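Local coordinates for xylose isomerase domain protein TIM barrel (Planctomyces limnophilus, PDB 3TVA) that binds a magnesium ion within a xylose isomerase-like TIM barrel and is probably an isomerase, at residues H26-Q31 / R57-A62; H46-E51 / M104-D109; E77-A80 / T84-R87; F110-G115 / A149-A154; R139-L144 / L168-D173. All blocks are in the same frame, centred on the assembly; numbering follows the deposited sequence.

From the N terminus, contact 1 closes the first loop by laying helix 27-32 beside helix 50-62. Before it shuts, contact 2 opens at residues 46-51, so the two cross; contact 2 returns to helix 97-114 and joins the lead-in to helix 50-62 to that later helix. Contact 3, the short turn into helix 82-88, is nested inside the loop of contact 2. Contact 4 follows in series, tying the end of helix 97-114 to residues 149-154, and touches contact 2. Contact 5 crosses contact 4, pairing helices 132-149 and 164-174. Contacts 1 and 5 lie on opposite sides of the chain's centre.

Contact 1: H26-Q31 / R57-A62; sequences HLEVAQ and RAKCDA
Leu27 and Lys59 both turn CG anti to the backbone N (chi1 -172° for the leucine), which sends each side chain across the groove between two neighbouring outer helices of the TIM barrel, 27-32 and 50-62. The short segments of these helices run nearly parallel, at 15°, with axes 11.2 Å apart. At that spacing the backbones stay well separated and long side chains have to bridge the gap.

Lys59 is extended all the way to its ammonium and slides past Leu27 in the opposite direction. Its aliphatic part therefore lies alongside the leucine: Leu27 CD2 is 3.9 Å from Lys59 CD and equally near Lys59 CG. The same methyl also reaches the thiol of the next residue, with Leu27 CD2 4.0 Å from Cys60 SG. Leucine and cysteine are buried, and Ile65, in the loop after helix 50-62, packs against Leu27 as well, so the inner part of the groove is apolar.

Toward the surface the character changes. Glu28 is bent at chi2, which folds its carboxylate back across the path of the lysine, and the two side chains cross at about a right angle. The salt bridge formed there lies at the more exposed side of the groove, beyond the buried leucine, and pairs opposite charges that are probably both ionised. It is one-sided: Lys59 NZ donates to Glu28 OE2 at 2.7 Å, approaching that oxygen on its syn side but 28° out of the carboxylate plane, while Glu28 OE1 stays 4.1 Å from Lys59 NZ.

Contact 2: H46-E51 / M104-D109; sequences HTRTRE and MKEISD
Arg48 lays its guanidinium group over the side chain of Ile107, whose CG1 sits 3.7 Å above the guanidinium plane and displaced toward the rim. Arg48 NE is 3.7 Å from Ile107 CG1, and farther out Arg48 NH2 is 4.0 Å from Ile107 CD1, so the flat group follows the isoleucine from its first branch to its end. A bend at chi3 (-104°) in the arginine turns the guanidinium onto this apolar support.

Glu106, one residue earlier on the same helix, meets the edge of the group instead of its face. Its extended side chain crosses that of Arg48 at about a right angle, and the guanidinium and carboxylate planes are 54° apart. The salt bridge is long: Arg48 NH1 to Glu106 OE2 is a weak hydrogen bond of 3.4 Å, although the oxygen lies near the guanidinium plane. Firmer restraint comes from elsewhere. Arg48 NH2 donates to the carbonyl of Pro43, and Arg48 NH1 also pairs with Glu103 OE2, so that two carboxylates probably offset the charge of this buried arginine.

The contact thus joins the loop leading into helix 50-62 to the side of helix 97-114, where Phe110 also packs on Arg48. Ile107 reaches Ala42, just after strand 37-41. Elsewhere on the helix, Met104, present as selenomethionine, packs against Ile119 and Leu121 of strand 118-121 and against Leu144 of helix 132-149, placing the segment between the barrel wall and the next helix.

Contact 3: E77-A80 / T84-R87; sequences ESYA and TTAR
The backbone of Ser78 and Tyr79 passes close beside the first turn of helix 82-88, with the CA atoms of Tyr79 and Thr85 4.9 Å apart and Thr85 CA directed at Ser78 O in a CA-H...O contact of 3.4 Å. This reversal belongs to the connection between strand 66-71 of the TIM barrel and helix 82-88, braced by an ST turn: Ser78 OG accepts a hydrogen bond from Ala80 N at 3.2 Å, nearly straight at 164°.

The same hydroxyl rests on the methyl of a helix residue, Ser78 OG being 3.5 Å from Thr84 CG2. Thr84 presents that methyl with CG2 anti to the backbone N (chi1, measured to OG1, -64°), while its OG1 bonds to Asp81 OD1. Thr85 OG1 bonds back to Asp81 O.

The CB bond of Tyr79 points away from the helix, and the side chain lies near the metal site, about 7 Å from that of Glu158, a magnesium ligand, and about 4 Å from a bound glycerol, probably from the crystallisation liquor. Tyr79 OH is hydrogen-bonded to His122 ND1. One side of the ring touches the helix, Thr85 CG2 lying 3.8 Å from both Tyr79 CD1 and Tyr79 CE1.

Contact 4: F110-G115 / A149-A154; sequences FASWVG and ANHGQA
The imidazole of His151 carries Ser112 CB over one face, 3.8 Å from the ring centroid and 18° off the normal, a CH-pi contact displaced toward the rim of the ring. At the edge of the ring His151 NE2 is hydrogen-bonded to Asp109 OD1, one turn earlier on helix 97-114, and the ring of His147 meets it with the planes at about 80°. The histidine is therefore fixed in its rotation by a polar bond as well as by packing.

The amide of Gln153 reaches the same helix just beside it. Extended beyond CG, this side chain brings Gln153 NE2 to 3.6 Å from Ala111 CB, and also to 3.2 Å from Ser112 N; these last two are both donors and make no bond. What holds the buried amide is Ser108: Gln153 OE1 is hydrogen-bonded to the hydroxyl Ser108 OG, while Gln153 NE2 lies close to the carbonyl Ser108 O. Both sides of the amide are thus turned to one residue of the helix.

Each segment contains a helix end. Gly115, with positive phi, is the C-prime residue of a Schellman motif in which Cys116 N bonds to Ala111 O, and Gly152 closes helix 132-149 in the same manner. Strands 118-121 and 154-158 follow, paired in parallel in the barrel. The contact therefore joins two successive helix-to-strand turns at the N-terminal end of the strands, the pole of a TIM barrel opposite its active site.

Contact 5: R139-L144 / L168-D173; sequences RVTQDL and LEFIED
Thr141 meets Phe170 with every atom of its side chain beyond CA. Its CB lies 4.1 Å from Phe170 CZ; of the two branches, Thr141 CG2 is 4.2 Å from that carbon and Thr141 OG1 comes nearest, at 3.5 Å. The hydroxyl stands at the edge of the phenyl ring and near its plane, so it faces the ring's rim of C-H groups and not its pi cloud. Its polar need is met within its own helix: chi1 of -55° places OG1 beside the backbone N, where it bonds to the carbonyl of Leu137. Thr141 also packs on Ile123, in the loop after strand 118-121.

Phe170 arrives from the opposite direction. With CG anti to the backbone N (chi1 178°), the ring reaches over from helix 164-174 until CZ, its far carbon, meets the threonine, while Tyr134, Leu137 and Val138 of helix 132-149 also pack against it. The backbones themselves remain apart, the CA atoms of Thr141 and Ile171 being 9.8 Å from each other.

A second, looser bridge is made by Gln142. Its extended side chain brings Gln142 NE2 to 4.0 Å from Asp173 O, but the hydrogen bond of that amide goes to the carbonyl of Val174, the last residue of helix 164-174. Asp173 OD2 in turn bonds to Tyr134 OH, so polar links join the same two helices in addition to the ring contact. Helices 132-149 and 164-174 precede and follow strand 154-158, and their packing side by side outside the strands is that of the helical layer of a TIM barrel.

Contact 1: H26-Q31 / R57-A62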
# COMPACT_ATOMS: atom_id res chain seq x y z
N HIS A 26 -9.10 12.51 4.75
CA HIS A 26 -8.72 12.88 6.11
C HIS A 26 -9.38 11.95 7.12
O HIS A 26 -10.37 11.28 6.81
CB HIS A 26 -9.01 14.36 6.38
CG HIS A 26 -8.11 15.29 5.63
ND1 HIS A 26 -8.52 16.53 5.18
CD2 HIS A 26 -6.82 15.15 5.24
CE1 HIS A 26 -7.51 17.12 4.55
NE2 HIS A 26 -6.47 16.30 4.57
N LEU A 27 -8.80 11.89 8.32
CA LEU A 27 -9.25 10.99 9.38
C LEU A 27 -10.71 11.22 9.77
O LEU A 27 -11.44 10.29 10.12
CB LEU A 27 -8.35 11.14 10.61
CG LEU A 27 -8.55 10.14 11.75
CD1 LEU A 27 -7.99 8.80 11.33
CD2 LEU A 27 -7.88 10.64 13.02
N GLU A 28 -11.14 12.47 9.68
CA GLU A 28 -12.51 12.84 10.01
C GLU A 28 -13.52 12.09 9.13
O GLU A 28 -14.64 11.78 9.56
CB GLU A 28 -12.67 14.35 9.89
CG GLU A 28 -11.92 15.13 10.97
CD GLU A 28 -10.42 15.28 10.71
OE1 GLU A 28 -9.93 14.86 9.63
OE2 GLU A 28 -9.72 15.84 11.58
N VAL A 29 -13.11 11.78 7.91
CA VAL A 29 -13.97 11.04 6.98
C VAL A 29 -14.06 9.57 7.41
O VAL A 29 -15.15 8.97 7.42
CB VAL A 29 -13.45 11.18 5.53
CG1 VAL A 29 -14.17 10.23 4.60
CG2 VAL A 29 -13.59 12.65 5.04
N ALA A 30 -12.92 8.99 7.77
CA ALA A 30 -12.90 7.62 8.31
C ALA A 30 -13.83 7.50 9.52
O ALA A 30 -14.52 6.50 9.69
CB ALA A 30 -11.49 7.25 8.69
N GLN A 31 -13.87 8.56 10.33
CA GLN A 31 -14.72 8.64 11.51
C GLN A 31 -16.21 8.63 11.17
O GLN A 31 -16.99 7.88 11.77
CB GLN A 31 -14.44 9.93 12.27
CG GLN A 31 -13.34 9.86 13.29
CD GLN A 31 -13.34 11.08 14.20
OE1 GLN A 31 -14.02 11.11 15.23
NE2 GLN A 31 -12.60 12.10 13.80
N ARG A 57 -1.70 9.88 17.51
CA ARG A 57 -2.18 8.68 18.20
C ARG A 57 -3.32 9.03 19.17
O ARG A 57 -4.29 8.29 19.28
CB ARG A 57 -1.04 7.96 18.93
CG ARG A 57 -1.47 6.69 19.71
CD ARG A 57 -2.38 5.76 18.89
NE ARG A 57 -2.01 4.35 19.05
CZ ARG A 57 -2.29 3.61 20.12
NH1 ARG A 57 -1.91 2.34 20.16
NH2 ARG A 57 -2.93 4.14 21.15
N ALA A 58 -3.21 10.18 19.85
CA ALA A 58 -4.32 10.63 20.70
C ALA A 58 -5.62 10.88 19.91
O ALA A 58 -6.72 10.58 20.38
CB ALA A 58 -3.92 11.88 21.49
N LYS A 59 -5.48 11.43 18.71
CA LYS A 59 -6.63 11.70 17.85
C LYS A 59 -7.30 10.39 17.37
O LYS A 59 -8.53 10.25 17.42
CB LYS A 59 -6.19 12.54 16.65
CG LYS A 59 -7.30 13.22 15.89
CD LYS A 59 -6.74 13.95 14.67
CE LYS A 59 -7.84 14.71 13.94
NZ LYS A 59 -7.33 15.45 12.75
N CYS A 60 -6.49 9.43 16.92
CA CYS A 60 -7.01 8.12 16.52
C CYS A 60 -7.65 7.38 17.69
O CYS A 60 -8.67 6.74 17.53
CB CYS A 60 -5.90 7.26 15.91
SG CYS A 60 -5.27 7.94 14.38
N ASP A 61 -7.03 7.47 18.87
CA ASP A 61 -7.58 6.84 20.06
C ASP A 61 -8.98 7.39 20.35
O ASP A 61 -9.93 6.63 20.54
CB ASP A 61 -6.66 7.04 21.26
CG ASP A 61 -5.43 6.15 21.22
OD1 ASP A 61 -5.23 5.43 20.22
OD2 ASP A 61 -4.64 6.18 22.19
N ALA A 62 -9.11 8.72 20.36
CA ALA A 62 -10.40 9.36 20.65
C ALA A 62 -11.44 8.97 19.60
O ALA A 62 -12.63 8.91 19.90
CB ALA A 62 -10.26 10.89 20.72

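Contact 2: H46-E51 / M104-D109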
# COMPACT_ATOMS: atom_id res chain seq x y z
N HIS A 46 7.97 18.20 8.31
CA HIS A 46 7.84 19.16 9.41
C HIS A 46 6.77 18.77 10.43
O HIS A 46 6.76 19.27 11.55
CB HIS A 46 7.61 20.58 8.88
CG HIS A 46 6.61 20.66 7.76
ND1 HIS A 46 6.87 20.18 6.50
CD2 HIS A 46 5.36 21.17 7.72
CE1 HIS A 46 5.81 20.39 5.73
NE2 HIS A 46 4.88 20.99 6.45
N THR A 47 5.85 17.91 10.01
CA THR A 47 4.80 17.37 10.89
C THR A 47 5.09 15.99 11.49
O THR A 47 4.19 15.28 11.91
CB THR A 47 3.38 17.55 10.32
OG1 THR A 47 3.34 17.11 8.96
CG2 THR A 47 2.99 19.06 10.36
N ARG A 48 6.33 15.55 11.31
CA ARG A 48 6.76 14.20 11.65
C ARG A 48 7.42 13.97 13.02
O ARG A 48 7.99 12.90 13.25
CB ARG A 48 7.70 13.70 10.56
CG ARG A 48 7.39 12.33 10.04
CD ARG A 48 8.39 12.02 8.93
NE ARG A 48 7.78 12.14 7.62
CZ ARG A 48 8.45 12.32 6.48
NH1 ARG A 48 9.77 12.43 6.50
NH2 ARG A 48 7.79 12.40 5.34
N THR A 49 7.44 14.96 13.91
CA THR A 49 8.17 14.78 15.16
C THR A 49 7.45 13.87 16.16
O THR A 49 6.30 13.49 15.95
CB THR A 49 8.38 16.14 15.87
OG1 THR A 49 7.12 16.64 16.34
CG2 THR A 49 9.01 17.15 14.91
N ARG A 50 8.11 13.60 17.28
CA ARG A 50 7.52 12.78 18.32
C ARG A 50 6.25 13.44 18.90
O ARG A 50 5.28 12.76 19.21
CB ARG A 50 8.53 12.56 19.44
CG ARG A 50 8.07 11.55 20.47
CD ARG A 50 9.06 11.44 21.62
NE ARG A 50 8.73 10.33 22.51
CZ ARG A 50 8.92 10.35 23.83
NH1 ARG A 50 9.45 11.41 24.42
NH2 ARG A 50 8.59 9.29 24.56
N GLU A 51 6.28 14.76 19.02
CA GLU A 51 5.15 15.49 19.57
C GLU A 51 3.94 15.40 18.64
O GLU A 51 2.81 15.28 19.10
CB GLU A 51 5.53 16.95 19.86
CG GLU A 51 6.61 17.12 20.94
CD GLU A 51 8.01 16.64 20.51
OE1 GLU A 51 8.72 16.05 21.36
OE2 GLU A 51 8.42 16.84 19.33
N MSE A 104 12.47 7.21 4.98
CA MSE A 104 11.75 5.99 5.39
C MSE A 104 12.12 5.64 6.84
O MSE A 104 11.29 5.13 7.60
CB MSE A 104 12.07 4.78 4.49
CG MSE A 104 11.22 4.66 3.24
SE MSE A 104 9.29 4.64 3.58
CE MSE A 104 9.16 3.10 4.69
N LYS A 105 13.37 5.89 7.20
CA LYS A 105 13.77 5.68 8.59
C LYS A 105 13.09 6.65 9.57
O LYS A 105 12.72 6.25 10.66
CB LYS A 105 15.28 5.70 8.76
CG LYS A 105 15.96 4.51 8.05
CD LYS A 105 17.48 4.58 8.22
CE LYS A 105 18.16 3.55 7.34
NZ LYS A 105 19.63 3.65 7.45
N GLU A 106 12.92 7.92 9.18
CA GLU A 106 12.14 8.85 10.01
C GLU A 106 10.68 8.43 10.09
O GLU A 106 10.03 8.61 11.11
CB GLU A 106 12.17 10.26 9.43
CG GLU A 106 13.49 10.96 9.44
CD GLU A 106 13.43 12.23 8.61
OE1 GLU A 106 14.43 12.54 7.92
OE2 GLU A 106 12.35 12.90 8.63
N ILE A 107 10.15 7.89 8.99
CA ILE A 107 8.77 7.43 8.98
C ILE A 107 8.63 6.21 9.91
O ILE A 107 7.65 6.09 10.64
CB ILE A 107 8.28 7.17 7.54
CG1 ILE A 107 8.03 8.51 6.84
CG2 ILE A 107 7.00 6.33 7.53
CD1 ILE A 107 8.03 8.42 5.32
N SER A 108 9.64 5.34 9.90
CA SER A 108 9.72 4.24 10.86
C SER A 108 9.74 4.74 12.31
O SER A 108 9.02 4.21 13.16
CB SER A 108 10.94 3.36 10.57
OG SER A 108 11.10 2.34 11.55
N ASP A 109 10.55 5.76 12.60
CA ASP A 109 10.56 6.40 13.92
C ASP A 109 9.16 6.94 14.29
O ASP A 109 8.67 6.72 15.39
CB ASP A 109 11.59 7.55 13.98
CG ASP A 109 13.02 7.07 13.80
OD1 ASP A 109 13.28 5.85 13.94
OD2 ASP A 109 13.90 7.91 13.49

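Contact 3: E77-A80 / T84-R87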
# COMPACT_ATOMS: atom_id res chain seq x y z
N GLU A 77 8.30 12.52 -6.49
CA GLU A 77 7.71 11.32 -7.07
C GLU A 77 6.59 11.70 -8.04
O GLU A 77 5.69 12.46 -7.69
CB GLU A 77 7.17 10.39 -5.99
CG GLU A 77 8.25 9.66 -5.21
CD GLU A 77 7.69 8.59 -4.29
OE1 GLU A 77 6.66 8.87 -3.63
OE2 GLU A 77 8.26 7.47 -4.25
N SER A 78 6.66 11.19 -9.26
CA SER A 78 5.58 11.45 -10.20
C SER A 78 5.07 10.20 -10.90
O SER A 78 5.83 9.43 -11.48
CB SER A 78 6.02 12.48 -11.25
OG SER A 78 5.02 12.59 -12.24
N TYR A 79 3.75 10.02 -10.82
CA TYR A 79 3.01 8.94 -11.47
C TYR A 79 2.44 9.31 -12.86
O TYR A 79 1.55 8.62 -13.36
CB TYR A 79 1.95 8.33 -10.54
CG TYR A 79 2.55 7.57 -9.35
CD1 TYR A 79 2.81 6.20 -9.43
CD2 TYR A 79 2.86 8.23 -8.16
CE1 TYR A 79 3.36 5.51 -8.35
CE2 TYR A 79 3.40 7.54 -7.08
CZ TYR A 79 3.64 6.18 -7.18
OH TYR A 79 4.19 5.50 -6.11
N ALA A 80 2.86 10.46 -13.40
CA ALA A 80 2.26 11.01 -14.62
C ALA A 80 2.08 10.00 -15.73
O ALA A 80 1.06 9.98 -16.41
CB ALA A 80 3.08 12.20 -15.14
N THR A 84 7.69 7.70 -16.35
CA THR A 84 8.03 8.71 -15.36
C THR A 84 8.03 8.09 -13.98
O THR A 84 8.84 8.45 -13.11
CB THR A 84 7.05 9.91 -15.43
OG1 THR A 84 7.20 10.54 -16.71
CG2 THR A 84 7.32 10.95 -14.34
N THR A 85 7.12 7.14 -13.78
CA THR A 85 7.06 6.41 -12.53
C THR A 85 8.37 5.67 -12.31
O THR A 85 8.98 5.79 -11.24
CB THR A 85 5.88 5.40 -12.52
OG1 THR A 85 4.66 6.10 -12.76
CG2 THR A 85 5.79 4.70 -11.16
N ALA A 86 8.82 4.92 -13.32
CA ALA A 86 10.07 4.17 -13.21
C ALA A 86 11.25 5.10 -12.93
O ALA A 86 12.17 4.76 -12.19
CB ALA A 86 10.31 3.35 -14.46
N ARG A 87 11.20 6.28 -13.54
CA ARG A 87 12.27 7.26 -13.43
C ARG A 87 12.29 7.96 -12.06
O ARG A 87 13.35 8.24 -11.52
CB ARG A 87 12.13 8.28 -14.57
CG ARG A 87 13.20 9.37 -14.61
CD ARG A 87 13.10 10.22 -15.90
NE ARG A 87 11.87 11.02 -15.96
CZ ARG A 87 10.88 10.82 -16.83
NH1 ARG A 87 9.82 11.61 -16.80
NH2 ARG A 87 10.97 9.85 -17.73

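Contact 4: F110-G115 / A149-A154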
# COMPACT_ATOMS: atom_id res chain seq x y z
N PHE A 110 8.53 7.65 13.36
CA PHE A 110 7.19 8.19 13.58
C PHE A 110 6.16 7.08 13.86
O PHE A 110 5.35 7.19 14.79
CB PHE A 110 6.77 9.01 12.36
CG PHE A 110 5.38 9.60 12.45
CD1 PHE A 110 4.29 8.93 11.90
CD2 PHE A 110 5.17 10.83 13.05
CE1 PHE A 110 3.01 9.47 11.97
CE2 PHE A 110 3.89 11.38 13.13
CZ PHE A 110 2.81 10.70 12.59
N ALA A 111 6.20 6.02 13.05
CA ALA A 111 5.29 4.88 13.25
C ALA A 111 5.49 4.23 14.64
O ALA A 111 4.53 3.80 15.28
CB ALA A 111 5.49 3.84 12.15
N SER A 112 6.73 4.16 15.08
CA SER A 112 7.03 3.63 16.42
C SER A 112 6.43 4.49 17.55
O SER A 112 5.85 3.97 18.49
CB SER A 112 8.55 3.50 16.60
OG SER A 112 8.84 3.00 17.88
N TRP A 113 6.55 5.81 17.44
CA TRP A 113 5.93 6.72 18.40
C TRP A 113 4.39 6.63 18.38
O TRP A 113 3.73 6.74 19.40
CB TRP A 113 6.38 8.15 18.12
CG TRP A 113 7.85 8.39 18.31
CD1 TRP A 113 8.65 7.87 19.29
CD2 TRP A 113 8.70 9.23 17.50
NE1 TRP A 113 9.94 8.33 19.15
CE2 TRP A 113 10.00 9.16 18.06
CE3 TRP A 113 8.49 10.03 16.37
CZ2 TRP A 113 11.09 9.87 17.52
CZ3 TRP A 113 9.57 10.73 15.84
CH2 TRP A 113 10.85 10.65 16.41
N VAL A 114 3.84 6.41 17.19
CA VAL A 114 2.40 6.25 17.02
C VAL A 114 1.92 4.90 17.57
O VAL A 114 0.78 4.79 18.02
CB VAL A 114 2.00 6.41 15.52
CG1 VAL A 114 0.60 5.90 15.24
CG2 VAL A 114 2.11 7.88 15.11
N GLY A 115 2.79 3.89 17.56
CA GLY A 115 2.42 2.56 18.01
C GLY A 115 1.96 1.66 16.87
O GLY A 115 1.30 0.65 17.10
N ALA A 149 13.21 -3.43 12.24
CA ALA A 149 13.28 -4.52 13.23
C ALA A 149 13.62 -3.97 14.61
O ALA A 149 13.07 -4.43 15.62
CB ALA A 149 14.32 -5.58 12.82
N ASN A 150 14.51 -2.99 14.67
CA ASN A 150 14.85 -2.39 15.96
C ASN A 150 13.66 -1.65 16.59
O ASN A 150 13.67 -1.35 17.78
CB ASN A 150 16.10 -1.50 15.85
CG ASN A 150 17.36 -2.32 15.61
OD1 ASN A 150 17.41 -3.50 15.97
ND2 ASN A 150 18.35 -1.71 14.99
N HIS A 151 12.63 -1.37 15.79
CA HIS A 151 11.37 -0.84 16.32
C HIS A 151 10.28 -1.91 16.51
O HIS A 151 9.16 -1.57 16.86
CB HIS A 151 10.83 0.31 15.45
CG HIS A 151 11.59 1.60 15.61
ND1 HIS A 151 11.92 2.13 16.84
CD2 HIS A 151 12.04 2.49 14.69
CE1 HIS A 151 12.56 3.27 16.68
NE2 HIS A 151 12.65 3.51 15.38
N GLY A 152 10.58 -3.18 16.23
CA GLY A 152 9.54 -4.19 16.24
C GLY A 152 8.56 -4.05 15.07
O GLY A 152 7.40 -4.43 15.16
N GLN A 153 9.05 -3.56 13.93
CA GLN A 153 8.16 -3.28 12.80
C GLN A 153 8.45 -4.14 11.59
O GLN A 153 9.57 -4.64 11.42
CB GLN A 153 8.31 -1.83 12.33
CG GLN A 153 7.82 -0.79 13.25
CD GLN A 153 8.26 0.61 12.83
OE1 GLN A 153 8.93 0.80 11.81
NE2 GLN A 153 7.91 1.60 13.63
N ALA A 154 7.45 -4.26 10.74
CA ALA A 154 7.57 -4.92 9.45
C ALA A 154 7.50 -3.86 8.34
O ALA A 154 6.89 -2.79 8.52
CB ALA A 154 6.42 -5.95 9.27

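Contact 5: R139-L144 / L168-D173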
# COMPACT_ATOMS: atom_id res chain seq x y z
N ARG A 139 20.78 -4.08 -0.69
CA ARG A 139 21.51 -3.63 0.47
C ARG A 139 20.84 -2.49 1.25
O ARG A 139 20.90 -2.47 2.48
CB ARG A 139 22.96 -3.34 0.06
CG ARG A 139 23.57 -4.54 -0.69
CD ARG A 139 25.09 -4.49 -0.79
NE ARG A 139 25.55 -4.42 -2.18
CZ ARG A 139 25.83 -3.29 -2.80
NH1 ARG A 139 26.24 -3.30 -4.05
NH2 ARG A 139 25.70 -2.15 -2.15
N VAL A 140 20.18 -1.56 0.56
CA VAL A 140 19.45 -0.49 1.23
C VAL A 140 18.16 -1.02 1.82
O VAL A 140 17.72 -0.52 2.86
CB VAL A 140 19.18 0.80 0.38
CG1 VAL A 140 20.47 1.48 0.01
CG2 VAL A 140 18.35 0.50 -0.85
N THR A 141 17.56 -2.01 1.17
CA THR A 141 16.32 -2.61 1.68
C THR A 141 16.60 -3.33 3.00
O THR A 141 15.87 -3.15 3.98
CB THR A 141 15.65 -3.55 0.63
OG1 THR A 141 15.42 -2.81 -0.58
CG2 THR A 141 14.29 -4.07 1.12
N GLN A 142 17.68 -4.12 3.03
CA GLN A 142 18.13 -4.80 4.25
C GLN A 142 18.41 -3.80 5.37
O GLN A 142 18.05 -4.00 6.53
CB GLN A 142 19.36 -5.68 3.95
CG GLN A 142 19.00 -6.88 3.08
CD GLN A 142 20.19 -7.71 2.63
OE1 GLN A 142 21.28 -7.18 2.39
NE2 GLN A 142 19.98 -9.02 2.48
N ASP A 143 19.05 -2.70 4.99
CA ASP A 143 19.36 -1.64 5.93
C ASP A 143 18.09 -1.03 6.54
O ASP A 143 18.00 -0.82 7.75
CB ASP A 143 20.19 -0.57 5.21
CG ASP A 143 20.58 0.58 6.12
OD1 ASP A 143 21.05 0.32 7.24
OD2 ASP A 143 20.41 1.74 5.69
N LEU A 144 17.10 -0.73 5.70
CA LEU A 144 15.82 -0.24 6.21
C LEU A 144 15.12 -1.29 7.09
O LEU A 144 14.50 -0.95 8.10
CB LEU A 144 14.92 0.16 5.04
CG LEU A 144 13.49 0.61 5.37
CD1 LEU A 144 13.46 1.82 6.33
CD2 LEU A 144 12.75 0.92 4.06
N LEU A 168 8.98 -12.07 -6.07
CA LEU A 168 9.36 -13.19 -5.22
C LEU A 168 10.89 -13.33 -5.16
O LEU A 168 11.47 -13.58 -4.10
CB LEU A 168 8.76 -14.49 -5.75
CG LEU A 168 7.29 -14.79 -5.48
CD1 LEU A 168 6.81 -15.96 -6.36
CD2 LEU A 168 7.07 -15.11 -4.00
N GLU A 169 11.52 -13.20 -6.32
CA GLU A 169 12.96 -13.27 -6.41
C GLU A 169 13.62 -12.19 -5.52
O GLU A 169 14.59 -12.47 -4.81
CB GLU A 169 13.39 -13.10 -7.87
CG GLU A 169 14.86 -13.37 -8.10
CD GLU A 169 15.35 -12.98 -9.50
OE1 GLU A 169 14.62 -12.25 -10.21
OE2 GLU A 169 16.45 -13.41 -9.87
N PHE A 170 13.07 -10.98 -5.55
CA PHE A 170 13.63 -9.86 -4.78
C PHE A 170 13.47 -10.14 -3.30
O PHE A 170 14.41 -9.97 -2.52
CB PHE A 170 12.93 -8.54 -5.15
CG PHE A 170 13.41 -7.35 -4.36
CD1 PHE A 170 14.70 -6.87 -4.53
CD2 PHE A 170 12.56 -6.70 -3.47
CE1 PHE A 170 15.16 -5.76 -3.81
CE2 PHE A 170 13.00 -5.59 -2.75
CZ PHE A 170 14.30 -5.12 -2.92
N ILE A 171 12.26 -10.56 -2.92
CA ILE A 171 11.98 -10.85 -1.52
C ILE A 171 12.88 -11.97 -1.01
O ILE A 171 13.38 -11.92 0.12
CB ILE A 171 10.50 -11.23 -1.34
CG1 ILE A 171 9.62 -9.97 -1.49
CG2 ILE A 171 10.26 -11.93 -0.00
CD1 ILE A 171 8.13 -10.27 -1.48
N GLU A 172 13.11 -12.96 -1.86
CA GLU A 172 13.95 -14.10 -1.50
C GLU A 172 15.42 -13.70 -1.37
O GLU A 172 16.16 -14.24 -0.55
CB GLU A 172 13.78 -15.21 -2.54
CG GLU A 172 13.18 -16.46 -1.98
CD GLU A 172 11.84 -16.84 -2.59
OE1 GLU A 172 11.81 -17.80 -3.40
OE2 GLU A 172 10.82 -16.21 -2.24
N ASP A 173 15.85 -12.76 -2.21
CA ASP A 173 17.21 -12.23 -2.15
C ASP A 173 17.44 -11.35 -0.90
O ASP A 173 18.50 -11.41 -0.30
CB ASP A 173 17.54 -11.44 -3.42
CG ASP A 173 17.83 -12.34 -4.61
OD1 ASP A 173 18.15 -13.53 -4.37
OD2 ASP A 173 17.73 -11.88 -5.77